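Local coordinates for protein ABC transporter (Thermotoga maritima, PDB 1JI0) that binds ATP and probably hydrolyses it to power the uptake of branched-chain amino acids, as the nucleotide-binding subunit of an ABC transporter, at residues Val9-Val14 against Gly24-Val29; Ala43-Thr48 against Tyr210-Gly215; Leu102-Tyr107 against Ile150-Met155. One frame throughout, in Å; residues are numbered along the deposited sequence.

Contact 1: Val9-Val14 against Gly24-Val29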
loop_
_atom_site.group_PDB
_atom_site.type_symbol
_atom_site.label_atom_id
_atom_site.label_comp_id
_atom_site.label_asym_id
_atom_site.label_seq_id
_atom_site.Cartn_x
_atom_site.Cartn_y
_atom_site.Cartn_z
ATOM N N VAL A 9 -0.087 14.045 -5.051
ATOM C CA VAL A 9 0.424 13.855 -6.402
ATOM C C VAL A 9 -0.255 14.930 -7.233
ATOM O O VAL A 9 -1.472 15.062 -7.185
ATOM C CB VAL A 9 0.049 12.445 -6.956
ATOM C CG1 VAL A 9 0.501 12.305 -8.406
ATOM C CG2 VAL A 9 0.700 11.361 -6.106
ATOM N N GLN A 10 0.523 15.721 -7.970
ATOM C CA GLN A 10 -0.060 16.775 -8.795
ATOM C C GLN A 10 0.234 16.553 -10.274
ATOM O O GLN A 10 1.391 16.401 -10.661
ATOM C CB GLN A 10 0.484 18.149 -8.385
ATOM C CG GLN A 10 0.428 18.436 -6.895
ATOM C CD GLN A 10 0.877 19.847 -6.562
ATOM O OE1 GLN A 10 1.834 20.364 -7.146
ATOM N NE2 GLN A 10 0.194 20.475 -5.612
ATOM N N SER A 11 -0.821 16.539 -11.086
ATOM C CA SER A 11 -0.713 16.357 -12.534
ATOM C C SER A 11 0.436 15.436 -12.936
ATOM O O SER A 11 1.270 15.799 -13.766
ATOM C CB SER A 11 -0.537 17.721 -13.212
ATOM O OG SER A 11 -1.595 18.603 -12.861
ATOM N N LEU A 12 0.470 14.248 -12.341
ATOM C CA LEU A 12 1.516 13.273 -12.607
ATOM C C LEU A 12 1.395 12.636 -13.983
ATOM O O LEU A 12 0.314 12.213 -14.390
ATOM C CB LEU A 12 1.492 12.169 -11.545
ATOM C CG LEU A 12 2.391 10.946 -11.778
ATOM C CD1 LEU A 12 3.848 11.366 -11.802
ATOM C CD2 LEU A 12 2.152 9.908 -10.691
ATOM N N HIS A 13 2.522 12.583 -14.690
ATOM C CA HIS A 13 2.598 11.972 -16.015
ATOM C C HIS A 13 3.731 10.966 -15.974
ATOM O O HIS A 13 4.817 11.269 -15.484
ATOM C CB HIS A 13 2.890 13.020 -17.094
ATOM C CG HIS A 13 1.667 13.696 -17.621
ATOM N ND1 HIS A 13 0.911 13.171 -18.647
ATOM C CD2 HIS A 13 1.034 14.825 -17.228
ATOM C CE1 HIS A 13 -0.136 13.948 -18.863
ATOM N NE2 HIS A 13 -0.085 14.959 -18.013
ATOM N N VAL A 14 3.477 9.763 -16.472
ATOM C CA VAL A 14 4.513 8.744 -16.488
ATOM C C VAL A 14 4.541 8.064 -17.844
ATOM O O VAL A 14 3.519 7.581 -18.335
ATOM C CB VAL A 14 4.297 7.688 -15.393
ATOM C CG1 VAL A 14 5.367 6.607 -15.493
ATOM C CG2 VAL A 14 4.357 8.350 -14.018
ATOM N N GLY A 24 -1.415 12.546 -16.249
ATOM C CA GLY A 24 -1.790 13.719 -15.467
ATOM C C GLY A 24 -2.825 13.508 -14.375
ATOM O O GLY A 24 -3.899 14.100 -14.413
ATOM N N ILE A 25 -2.511 12.678 -13.393
ATOM C CA ILE A 25 -3.457 12.424 -12.314
ATOM C C ILE A 25 -3.124 13.237 -11.065
ATOM O O ILE A 25 -1.977 13.645 -10.870
ATOM C CB ILE A 25 -3.471 10.931 -11.927
ATOM C CG1 ILE A 25 -2.077 10.512 -11.455
ATOM C CG2 ILE A 25 -3.934 10.082 -13.123
ATOM C CD1 ILE A 25 -2.047 9.171 -10.789
ATOM N N ASP A 26 -4.141 13.470 -10.234
ATOM C CA ASP A 26 -3.987 14.200 -8.971
ATOM C C ASP A 26 -4.535 13.296 -7.867
ATOM O O ASP A 26 -5.575 12.670 -8.046
ATOM C CB ASP A 26 -4.799 15.498 -8.986
ATOM C CG ASP A 26 -4.402 16.431 -10.118
ATOM O OD1 ASP A 26 -3.251 16.920 -10.131
ATOM O OD2 ASP A 26 -5.254 16.671 -11.000
ATOM N N LEU A 27 -3.841 13.227 -6.737
ATOM C CA LEU A 27 -4.278 12.407 -5.609
ATOM C C LEU A 27 -3.788 13.022 -4.317
ATOM O O LEU A 27 -2.747 13.667 -4.294
ATOM C CB LEU A 27 -3.661 11.008 -5.642
ATOM C CG LEU A 27 -3.623 10.071 -6.836
ATOM C CD1 LEU A 27 -2.582 8.988 -6.536
ATOM C CD2 LEU A 27 -4.991 9.469 -7.083
ATOM N N LYS A 28 -4.526 12.788 -3.236
ATOM C CA LYS A 28 -4.127 13.264 -1.919
ATOM C C LYS A 28 -4.401 12.142 -0.940
ATOM O O LYS A 28 -5.424 11.466 -1.037
ATOM C CB LYS A 28 -4.918 14.510 -1.518
ATOM C CG LYS A 28 -4.552 15.743 -2.317
ATOM C CD LYS A 28 -5.199 16.986 -1.729
ATOM C CE LYS A 28 -4.953 18.198 -2.606
ATOM N NZ LYS A 28 -5.674 19.389 -2.074
ATOM N N VAL A 29 -3.471 11.912 -0.023
ATOM C CA VAL A 29 -3.645 10.873 0.991
ATOM C C VAL A 29 -3.533 11.592 2.338
ATOM O O VAL A 29 -2.431 11.888 2.797
ATOM C CB VAL A 29 -2.545 9.787 0.882
ATOM C CG1 VAL A 29 -2.842 8.652 1.845
ATOM C CG2 VAL A 29 -2.468 9.261 -0.564
HETATM O O HOH W 1 -4.327 18.285 -13.046
HETATM O O HOH W 2 -2.409 19.924 -10.038
#
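Val9 and Leu27 form an antiparallel hydrogen-bonded pair, with Val9 N to Leu27 O at 2.8 Å and Leu27 N to Val9 O at 3.0 Å. Further along, Leu12 N donates to Ile25 O at 2.9 Å. The register slips by one residue between these pairs: Ser11 and Leu12 both face Ile25, a G1 beta bulge in the antiparallel sheet of the ABC ATPase domain. The polar contacts gather at this bulge. Asp26 CG lies anti to its carbonyl carbon (chi1 -59°), which brings OD1 to Ser11 N although the CB bond does not point at the other strand. The Ser11 N-H meets Asp26 OD1 at 2.6 Å, almost straight (176°) but from above the carboxylate plane. Two waters link Ser11 OG to the same carboxylate, one donating to each oxygen. The apolar contacts lie on the face that carries Val9, Leu12, Ile25 and Leu27. Val9 and Leu27 run side by side, CG2 of the valine 4.1 Å from CD1 of the leucine, while Ile25 CG1 packs on Leu12 CB at 3.9 Å. Ile25 and Leu27 also touch Thr48 of helix 45-52. Beyond the bulge, Gly24 CA lies over the face of the His13 ring in a CH-pi contact, 3.6 Å from its centroid; His13 ND1 is hydrogen-bonded to His20.

Contact 2: Ala43-Thr48 against Tyr210-Gly215. With ATP (adenosine-5'-triphosphate), chain B.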
loop_
_atom_site.group_PDB
_atom_site.type_symbol
_atom_site.label_atom_id
_atom_site.label_comp_id
_atom_site.label_asym_id
_atom_site.label_seq_id
_atom_site.Cartn_x
_atom_site.Cartn_y
_atom_site.Cartn_z
ATOM N N ALA A 43 -4.541 -0.436 -15.678
ATOM C CA ALA A 43 -4.993 0.942 -15.529
ATOM C C ALA A 43 -3.828 1.874 -15.189
ATOM O O ALA A 43 -3.873 3.067 -15.487
ATOM C CB ALA A 43 -6.065 1.022 -14.445
ATOM N N GLY A 44 -2.787 1.323 -14.569
ATOM C CA GLY A 44 -1.634 2.124 -14.202
ATOM C C GLY A 44 -1.440 2.230 -12.701
ATOM O O GLY A 44 -0.722 3.101 -12.220
ATOM N N LYS A 45 -2.067 1.325 -11.956
ATOM C CA LYS A 45 -1.980 1.332 -10.499
ATOM C C LYS A 45 -0.574 1.131 -9.929
ATOM O O LYS A 45 -0.133 1.901 -9.077
ATOM C CB LYS A 45 -2.932 0.272 -9.923
ATOM C CG LYS A 45 -4.396 0.492 -10.277
ATOM C CD LYS A 45 -5.297 -0.553 -9.624
ATOM C CE LYS A 45 -4.934 -1.970 -10.053
ATOM N NZ LYS A 45 -5.084 -2.173 -11.524
ATOM N N THR A 46 0.115 0.083 -10.374
ATOM C CA THR A 46 1.470 -0.214 -9.908
ATOM C C THR A 46 2.434 0.878 -10.360
ATOM O O THR A 46 3.359 1.234 -9.637
ATOM C CB THR A 46 1.977 -1.565 -10.460
ATOM O OG1 THR A 46 1.230 -2.628 -9.866
ATOM C CG2 THR A 46 3.458 -1.771 -10.133
ATOM N N THR A 47 2.211 1.398 -11.561
ATOM C CA THR A 47 3.059 2.452 -12.090
ATOM C C THR A 47 2.954 3.669 -11.171
ATOM O O THR A 47 3.960 4.300 -10.858
ATOM C CB THR A 47 2.642 2.830 -13.525
ATOM O OG1 THR A 47 2.798 1.690 -14.378
ATOM C CG2 THR A 47 3.515 3.968 -14.065
ATOM N N THR A 48 1.741 3.979 -10.718
ATOM C CA THR A 48 1.552 5.118 -9.827
ATOM C C THR A 48 2.381 4.954 -8.564
ATOM O O THR A 48 3.095 5.877 -8.168
ATOM C CB THR A 48 0.068 5.302 -9.453
ATOM O OG1 THR A 48 -0.678 5.588 -10.641
ATOM C CG2 THR A 48 -0.105 6.454 -8.463
ATOM N N TYR A 210 -10.100 6.478 -5.494
ATOM C CA TYR A 210 -9.851 7.065 -6.806
ATOM C C TYR A 210 -9.992 5.941 -7.832
ATOM O O TYR A 210 -9.438 4.859 -7.655
ATOM C CB TYR A 210 -8.433 7.636 -6.890
ATOM C CG TYR A 210 -8.173 8.848 -6.037
ATOM C CD1 TYR A 210 -7.748 8.723 -4.717
ATOM C CD2 TYR A 210 -8.333 10.134 -6.560
ATOM C CE1 TYR A 210 -7.485 9.854 -3.936
ATOM C CE2 TYR A 210 -8.076 11.259 -5.790
ATOM C CZ TYR A 210 -7.655 11.114 -4.485
ATOM O OH TYR A 210 -7.423 12.234 -3.726
ATOM N N VAL A 211 -10.743 6.193 -8.899
ATOM C CA VAL A 211 -10.941 5.184 -9.931
ATOM C C VAL A 211 -10.060 5.527 -11.124
ATOM O O VAL A 211 -10.291 6.519 -11.813
ATOM C CB VAL A 211 -12.416 5.113 -10.383
ATOM C CG1 VAL A 211 -12.584 4.011 -11.423
ATOM C CG2 VAL A 211 -13.311 4.823 -9.195
ATOM N N LEU A 212 -9.043 4.698 -11.349
ATOM C CA LEU A 212 -8.092 4.879 -12.440
ATOM C C LEU A 212 -8.477 4.025 -13.657
ATOM O O LEU A 212 -8.656 2.813 -13.546
ATOM C CB LEU A 212 -6.685 4.499 -11.951
ATOM C CG LEU A 212 -5.431 4.708 -12.819
ATOM C CD1 LEU A 212 -5.126 6.191 -12.991
ATOM C CD2 LEU A 212 -4.240 4.029 -12.139
ATOM N N GLU A 213 -8.616 4.672 -14.810
ATOM C CA GLU A 213 -8.956 3.989 -16.057
ATOM C C GLU A 213 -8.025 4.503 -17.143
ATOM O O GLU A 213 -8.046 5.688 -17.477
ATOM C CB GLU A 213 -10.402 4.266 -16.468
ATOM C CG GLU A 213 -11.441 3.743 -15.495
ATOM C CD GLU A 213 -12.831 3.662 -16.111
ATOM O OE1 GLU A 213 -13.209 4.591 -16.860
ATOM O OE2 GLU A 213 -13.551 2.671 -15.841
ATOM N N THR A 214 -7.206 3.606 -17.682
ATOM C CA THR A 214 -6.245 3.943 -18.728
ATOM C C THR A 214 -5.449 5.206 -18.396
ATOM O O THR A 214 -5.474 6.184 -19.141
ATOM C CB THR A 214 -6.939 4.114 -20.107
ATOM O OG1 THR A 214 -7.680 2.926 -20.423
ATOM C CG2 THR A 214 -5.904 4.327 -21.206
ATOM N N GLY A 215 -4.764 5.181 -17.254
ATOM C CA GLY A 215 -3.935 6.301 -16.852
ATOM C C GLY A 215 -4.586 7.594 -16.388
ATOM O O GLY A 215 -3.887 8.577 -16.169
HETATM P PG ATP B . -0.620 -4.391 -11.385
HETATM O O1G ATP B . -1.091 -5.787 -11.440
HETATM O O2G ATP B . -1.032 -3.643 -10.178
HETATM O O3G ATP B . 0.816 -4.237 -11.814
HETATM P PB ATP B . -1.650 -2.075 -12.878
HETATM O O1B ATP B . -3.024 -1.825 -13.418
HETATM O O2B ATP B . -1.211 -1.308 -11.726
HETATM O O3B ATP B . -1.509 -3.660 -12.520
HETATM P PA ATP B . 0.661 -1.182 -14.454
HETATM O O1A ATP B . 1.774 -1.724 -13.660
HETATM O O2A ATP B . 0.486 0.294 -14.490
HETATM O O3A ATP B . -0.690 -1.953 -14.083
HETATM O "O5'" ATP B . 0.819 -1.719 -15.913
HETATM C "C5'" ATP B . -0.140 -1.400 -16.926
HETATM C "C4'" ATP B . 0.392 -0.419 -17.907
HETATM O "O4'" ATP B . 1.478 -1.074 -18.624
HETATM C "C3'" ATP B . -0.618 -0.062 -18.969
HETATM O "O3'" ATP B . -0.660 1.370 -19.131
HETATM C "C2'" ATP B . -0.128 -0.784 -20.191
HETATM O "O2'" ATP B . -0.462 -0.148 -21.419
HETATM C "C1'" ATP B . 1.396 -0.703 -20.001
HETATM N N9 ATP B . 2.236 -1.653 -20.826
HETATM C C8 ATP B . 3.381 -2.323 -20.442
HETATM N N7 ATP B . 3.920 -3.078 -21.358
HETATM C C5 ATP B . 3.073 -2.900 -22.442
HETATM C C6 ATP B . 3.082 -3.431 -23.769
HETATM N N6 ATP B . 4.032 -4.263 -24.159
HETATM N N1 ATP B . 2.094 -3.067 -24.634
HETATM C C2 ATP B . 1.139 -2.221 -24.223
HETATM N N3 ATP B . 1.012 -1.648 -23.006
HETATM C C4 ATP B . 2.035 -2.037 -22.143
#
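Leu212 pushes its CD2 methyl against the backbone where helix 45-52 begins, 3.4 Å from Gly44 C and close to Lys45 N as well. Its CG stands anti to the backbone N (chi1 -174°), which carries the branch across from strand 208-213, and CG itself lies 3.5 Å from Ala43 O. Ala43 CB returns the contact, sitting 3.3 Å from Leu212 O. Leu212 also packs on Ile25 and Leu37, so this part is tight and buried. The one hydrogen bond between the segments, Gly215 N to Ala43 O at 2.9 Å, ties the turn after the strand to the loop. That loop is the P-loop (Walker A motif), whose residues 43 to 47 bind ATP. Lys45, bent at chi3 and chi4, curls back so that NZ donates to ATP O1B at 2.8 Å and also to Gly39 O. Thr46 N points at ATP O2B, but the modelled distance is too short to be trusted. At the helix start the N-cap Gly44 O accepts both Thr48 N and Thr48 OG1, the hydroxyl at 2.9 Å, from opposite faces of its plane. Packing loosens toward the end of the strand: Thr214 is exposed, and the CB of Thr214 and that of Glu213 point away from the P-loop. Glu213 OE2 instead bonds Tyr236 OH.

Contact 3: Leu102-Tyr107 against Ile150-Met155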
loop_
_atom_site.group_PDB
_atom_site.type_symbol
_atom_site.label_atom_id
_atom_site.label_comp_id
_atom_site.label_asym_id
_atom_site.label_seq_id
_atom_site.Cartn_x
_atom_site.Cartn_y
_atom_site.Cartn_z
ATOM N N LEU A 102 10.827 -10.170 9.851
ATOM C CA LEU A 102 10.194 -9.065 10.567
ATOM C C LEU A 102 11.230 -8.068 11.059
ATOM O O LEU A 102 11.099 -6.857 10.859
ATOM C CB LEU A 102 9.402 -9.557 11.788
ATOM C CG LEU A 102 7.985 -10.121 11.658
ATOM C CD1 LEU A 102 7.102 -9.166 10.867
ATOM C CD2 LEU A 102 8.039 -11.450 10.982
HETATM N N MSE A 103 12.263 -8.590 11.710
HETATM C CA MSE A 103 13.312 -7.759 12.275
HETATM C C MSE A 103 14.091 -6.911 11.282
HETATM O O MSE A 103 14.510 -5.810 11.622
HETATM C CB MSE A 103 14.281 -8.624 13.085
HETATM C CG MSE A 103 13.681 -9.182 14.374
HETATM SE SE MSE A 103 12.963 -7.798 15.534
HETATM C CE MSE A 103 14.553 -6.719 15.704
HETATM N N MSE A 104 14.286 -7.401 10.063
HETATM C CA MSE A 104 15.038 -6.620 9.089
HETATM C C MSE A 104 14.281 -5.342 8.732
HETATM O O MSE A 104 14.842 -4.420 8.141
HETATM C CB MSE A 104 15.341 -7.450 7.831
HETATM C CG MSE A 104 14.173 -7.691 6.895
HETATM SE SE MSE A 104 14.685 -8.712 5.311
HETATM C CE MSE A 104 15.352 -7.256 4.233
ATOM N N GLY A 105 13.009 -5.282 9.119
ATOM C CA GLY A 105 12.211 -4.103 8.834
ATOM C C GLY A 105 12.564 -2.942 9.744
ATOM O O GLY A 105 12.399 -1.777 9.379
ATOM N N ALA A 106 13.061 -3.255 10.936
ATOM C CA ALA A 106 13.431 -2.221 11.899
ATOM C C ALA A 106 14.944 -2.011 11.945
ATOM O O ALA A 106 15.503 -1.696 12.997
ATOM C CB ALA A 106 12.911 -2.597 13.281
ATOM N N TYR A 107 15.601 -2.165 10.801
ATOM C CA TYR A 107 17.049 -2.015 10.726
ATOM C C TYR A 107 17.556 -0.611 11.036
ATOM O O TYR A 107 18.725 -0.429 11.368
ATOM C CB TYR A 107 17.554 -2.407 9.335
ATOM C CG TYR A 107 17.362 -1.327 8.289
ATOM C CD1 TYR A 107 16.144 -1.168 7.629
ATOM C CD2 TYR A 107 18.398 -0.445 7.981
ATOM C CE1 TYR A 107 15.965 -0.155 6.682
ATOM C CE2 TYR A 107 18.228 0.571 7.040
ATOM C CZ TYR A 107 17.012 0.710 6.394
ATOM O OH TYR A 107 16.854 1.705 5.451
ATOM N N ILE A 150 3.829 -7.633 4.942
ATOM C CA ILE A 150 3.172 -6.506 5.592
ATOM C C ILE A 150 3.774 -6.268 6.979
ATOM O O ILE A 150 3.960 -5.127 7.393
ATOM C CB ILE A 150 1.644 -6.755 5.740
ATOM C CG1 ILE A 150 0.987 -6.798 4.358
ATOM C CG2 ILE A 150 1.013 -5.668 6.597
ATOM C CD1 ILE A 150 -0.470 -7.181 4.395
ATOM N N GLY A 151 4.071 -7.346 7.698
ATOM C CA GLY A 151 4.649 -7.197 9.026
ATOM C C GLY A 151 6.009 -6.519 8.976
ATOM O O GLY A 151 6.327 -5.655 9.797
ATOM N N ARG A 152 6.820 -6.919 8.004
ATOM C CA ARG A 152 8.153 -6.344 7.840
ATOM C C ARG A 152 8.071 -4.834 7.650
ATOM O O ARG A 152 8.823 -4.076 8.266
ATOM C CB ARG A 152 8.852 -6.983 6.636
ATOM C CG ARG A 152 10.255 -6.437 6.362
ATOM C CD ARG A 152 10.962 -7.297 5.330
ATOM N NE ARG A 152 10.285 -7.293 4.038
ATOM C CZ ARG A 152 10.558 -8.140 3.049
ATOM N NH1 ARG A 152 11.496 -9.068 3.210
ATOM N NH2 ARG A 152 9.910 -8.052 1.894
ATOM N N ALA A 153 7.145 -4.399 6.800
ATOM C CA ALA A 153 6.968 -2.981 6.540
ATOM C C ALA A 153 6.576 -2.254 7.826
ATOM O O ALA A 153 7.047 -1.149 8.099
ATOM C CB ALA A 153 5.896 -2.779 5.463
ATOM N N LEU A 154 5.723 -2.882 8.625
ATOM C CA LEU A 154 5.279 -2.264 9.870
ATOM C C LEU A 154 6.423 -2.031 10.850
ATOM O O LEU A 154 6.466 -1.003 11.520
ATOM C CB LEU A 154 4.202 -3.122 10.540
ATOM C CG LEU A 154 2.800 -3.084 9.924
ATOM C CD1 LEU A 154 1.859 -3.967 10.737
ATOM C CD2 LEU A 154 2.297 -1.659 9.910
HETATM N N MSE A 155 7.351 -2.981 10.933
HETATM C CA MSE A 155 8.480 -2.847 11.851
HETATM C C MSE A 155 9.343 -1.614 11.583
HETATM O O MSE A 155 10.174 -1.248 12.408
HETATM C CB MSE A 155 9.348 -4.109 11.811
HETATM C CG MSE A 155 8.701 -5.329 12.453
HETATM SE SE MSE A 155 8.132 -5.011 14.287
HETATM C CE MSE A 155 9.692 -4.096 14.955
#
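Met155 CG lies anti to its own carbonyl carbon (chi1 -71°), and further bends at chi2 and chi3 fold the selenomethionine chain against segment 102-107; Arg152 starts in the other direction, CG anti to the backbone N (chi1 179°), and runs out to Met104. Through these two side chains the segments join helices 98-103 and 142-154 in the helical subdomain of the ABC ATPase, away from the nucleotide site. No hydrogen bond links the segments, and the contact rests on close apolar and backbone approaches. Met155 CG comes within 3.3 Å of Leu102 O and faces Leu102 CB at 4.3 Å, while its terminal CE touches Ala106 CB at 3.9 Å. Ile115 and Ile122 of helix 114-125 also pack on Met155, extending this buried patch to a third helix. A fourth, helix 172-187, meets segment 150-155 through Ile185, which touches Ile150 and Leu154. Leu102 reaches Gly151 with its CD1 methyl, which approaches the glycine backbone directly: Leu102 CD1 lies 3.4 Å from Gly151 C. Gly105 CA likewise meets Arg152 O at 3.4 Å in a CA-H...O contact, with an angle of 152° at the hydrogen. On the more open side, the aliphatic part of Arg152 crosses Met104 obliquely, CD of the arginine 3.6 Å from CG of the selenomethionine. Phe93 touches both of these side chains. The crossing carries the Met104 chain, bent at chi3, over the arginine until its SE stands 3.8 Å from Arg152 NH1.

Contacts 1 and 2 are neighbours, their centres 11 Å apart, and they touch: Tyr210 OH probably bonds Lys28 N, and Val14 packs on Thr47. Contact 1 belongs to the antiparallel sheet; contact 2 joins the P-loop and helix 45-52 to strand 208-213 of the mixed sheet, so together they bring both sheets against the start of that helix beside ATP. Contact 3 lies on the opposite side of the chain's centre, 29 and 28 Å from the centres of contacts 1 and 2, among helices. Along the chain contact 1 closes first; contact 3 then falls between the two halves of contact 2, so the helical part is an excursion within the nucleotide-binding core.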